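Local coordinates for GTP-binding protein REM 1 (Homo sapiens, PDB 2NZJ) that binds guanine nucleotides and, as a small GTPase of the Ras family, probably switches between GDP- and GTP-bound states in signalling, at residues 128-131 and 132-135. Sequence-based numbering, arbitrary orientation.
Sequences EVSV and EEGR
Ser130 and Glu133 grip each other twice, each side chain bonding the other's backbone amide. Ser130 OG accepts from Glu133 N at 2.8 Å over a somewhat bent path, and in return Ser130 N gives a nearly straight bond (170°) to Glu133 OE1, also 2.8 Å long. That N-H reaches OE1 on the anti side, 20° out of the carboxylate plane. The torsions explain the fit: a chi1 of 77° flanks Ser130 OG with the residue's own N and C and turns it to the first turn of the helix, while Glu133, its CG set beside its own backbone N, stretches back to the serine. Its aliphatic part passes close to the serine, and Val129 CG1 stands 4.0 Å from Glu133 CB, the two side chains crossing at a slant. Glu133 OE1 has a further partner in Arg90, whose NH1 forms a salt bridge with it. An alanine in place of Glu133 would probably leave Ser130 N without its carboxylate acceptor and Arg90 without this salt bridge.

The first helical backbone bonds follow. Gly134 N bonds Ser130 O at 3.2 Å, and Arg135 N bonds Val131 O at 2.9 Å. One turn apart, the Val131 and Arg135 side chains run alongside each other in one direction; Val131 CG1 sits over one guanidinium face, displaced from its centre and 3.9 Å from Arg135 NH2. These two also touch strand 144-147, Val131 at Glu147 and Arg135 at Phe145.

Farther out, the backbone N of Arg90 bonds Glu128 OE1. Reciprocal side-chain-to-amide bonding between the N-cap residue and the third residue after it is the capping box, which here starts helix 131-141 of the Ras-type GTPase fold.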
ATOM      1  N   GLU A 128      17.713   8.331  -0.730  1.00 31.32           N
ATOM      2  CA  GLU A 128      18.697   7.280  -0.460  1.00 31.54           C
ATOM      3  C   GLU A 128      18.426   6.077  -1.354  1.00 30.98           C
ATOM      4  O   GLU A 128      19.308   5.264  -1.576  1.00 31.64           O
ATOM      5  CB  GLU A 128      18.671   6.828   1.009  1.00 31.10           C
ATOM      6  CG  GLU A 128      18.850   7.946   2.041  1.00 32.67           C
ATOM      7  CD  GLU A 128      19.211   7.439   3.452  1.00 33.68           C
ATOM      8  OE1 GLU A 128      18.875   6.271   3.803  1.00 35.34           O
ATOM      9  OE2 GLU A 128      19.857   8.215   4.208  1.00 37.36           O
ATOM     10  N   VAL A 129      17.207   5.957  -1.862  1.00 30.48           N
ATOM     11  CA  VAL A 129      16.835   4.835  -2.698  1.00 30.06           C
ATOM     12  C   VAL A 129      16.457   5.352  -4.059  1.00 30.30           C
ATOM     13  O   VAL A 129      15.537   6.163  -4.191  1.00 30.75           O
ATOM     14  CB  VAL A 129      15.648   4.082  -2.108  1.00 30.00           C
ATOM     15  CG1 VAL A 129      15.335   2.894  -2.965  1.00 30.19           C
ATOM     16  CG2 VAL A 129      15.956   3.651  -0.673  1.00 28.32           C
ATOM     17  N   SER A 130      17.171   4.902  -5.080  1.00 30.33           N
ATOM     18  CA  SER A 130      16.941   5.397  -6.422  1.00 30.42           C
ATOM     19  C   SER A 130      15.631   4.882  -6.985  1.00 30.51           C
ATOM     20  O   SER A 130      15.092   3.884  -6.504  1.00 30.22           O
ATOM     21  CB  SER A 130      18.073   4.962  -7.341  1.00 30.39           C
ATOM     22  OG  SER A 130      17.911   3.607  -7.681  1.00 31.71           O
ATOM     23  N   VAL A 131      15.136   5.554  -8.023  1.00 30.94           N
ATOM     24  CA  VAL A 131      13.969   5.067  -8.757  1.00 31.29           C
ATOM     25  C   VAL A 131      14.261   3.691  -9.325  1.00 31.32           C
ATOM     26  O   VAL A 131      13.416   2.827  -9.310  1.00 31.40           O
ATOM     27  CB  VAL A 131      13.601   5.932  -9.987  1.00 31.70           C
ATOM     28  CG1 VAL A 131      12.106   5.963 -10.123  1.00 31.47           C
ATOM     29  CG2 VAL A 131      14.193   7.334  -9.921  1.00 32.55           C
ATOM     30  N   GLU A 132      15.468   3.521  -9.857  1.00 31.78           N
ATOM     31  CA  GLU A 132      15.888   2.278 -10.487  1.00 31.84           C
ATOM     32  C   GLU A 132      15.894   1.142  -9.475  1.00 31.69           C
ATOM     33  O   GLU A 132      15.575   0.011  -9.805  1.00 31.55           O
ATOM     34  CB  GLU A 132      17.275   2.443 -11.112  1.00 32.17           C
ATOM     35  CG  GLU A 132      17.343   3.387 -12.351  1.00 33.58           C
ATOM     36  CD  GLU A 132      17.435   4.909 -12.019  1.00 35.43           C
ATOM     37  OE1 GLU A 132      17.559   5.296 -10.827  1.00 34.41           O
ATOM     38  OE2 GLU A 132      17.375   5.724 -12.980  1.00 36.74           O
ATOM     39  N   GLU A 133      16.238   1.454  -8.234  1.00 31.75           N
ATOM     40  CA  GLU A 133      16.254   0.450  -7.171  1.00 31.81           C
ATOM     41  C   GLU A 133      14.847   0.018  -6.799  1.00 31.61           C
ATOM     42  O   GLU A 133      14.594  -1.167  -6.614  1.00 32.08           O
ATOM     43  CB  GLU A 133      17.042   0.969  -5.971  1.00 31.77           C
ATOM     44  CG  GLU A 133      18.559   1.041  -6.293  1.00 32.21           C
ATOM     45  CD  GLU A 133      19.410   1.728  -5.222  1.00 32.41           C
ATOM     46  OE1 GLU A 133      18.944   2.730  -4.622  1.00 33.18           O
ATOM     47  OE2 GLU A 133      20.561   1.261  -5.001  1.00 31.79           O
ATOM     48  N   GLY A 134      13.925   0.966  -6.729  1.00 31.25           N
ATOM     49  CA  GLY A 134      12.522   0.655  -6.529  1.00 31.34           C
ATOM     50  C   GLY A 134      11.964  -0.197  -7.651  1.00 31.63           C
ATOM     51  O   GLY A 134      11.251  -1.157  -7.419  1.00 32.35           O
ATOM     52  N   ARG A 135      12.299   0.140  -8.879  1.00 32.04           N
ATOM     53  CA  ARG A 135      11.818  -0.620 -10.020  1.00 32.23           C
ATOM     54  C   ARG A 135      12.348  -2.071 -10.036  1.00 31.32           C
ATOM     55  O   ARG A 135      11.576  -3.013 -10.223  1.00 31.31           O
ATOM     56  CB  ARG A 135      12.189   0.091 -11.316  1.00 32.72           C
ATOM     57  CG  ARG A 135      11.367   1.319 -11.595  1.00 34.74           C
ATOM     58  CD  ARG A 135      11.637   1.824 -13.017  1.00 38.34           C
ATOM     59  NE  ARG A 135      11.090   3.171 -13.232  1.00 40.33           N
ATOM     60  CZ  ARG A 135      11.748   4.204 -13.762  1.00 41.47           C
ATOM     61  NH1 ARG A 135      13.015   4.087 -14.177  1.00 42.10           N
ATOM     62  NH2 ARG A 135      11.120   5.371 -13.900  1.00 41.73           N
TER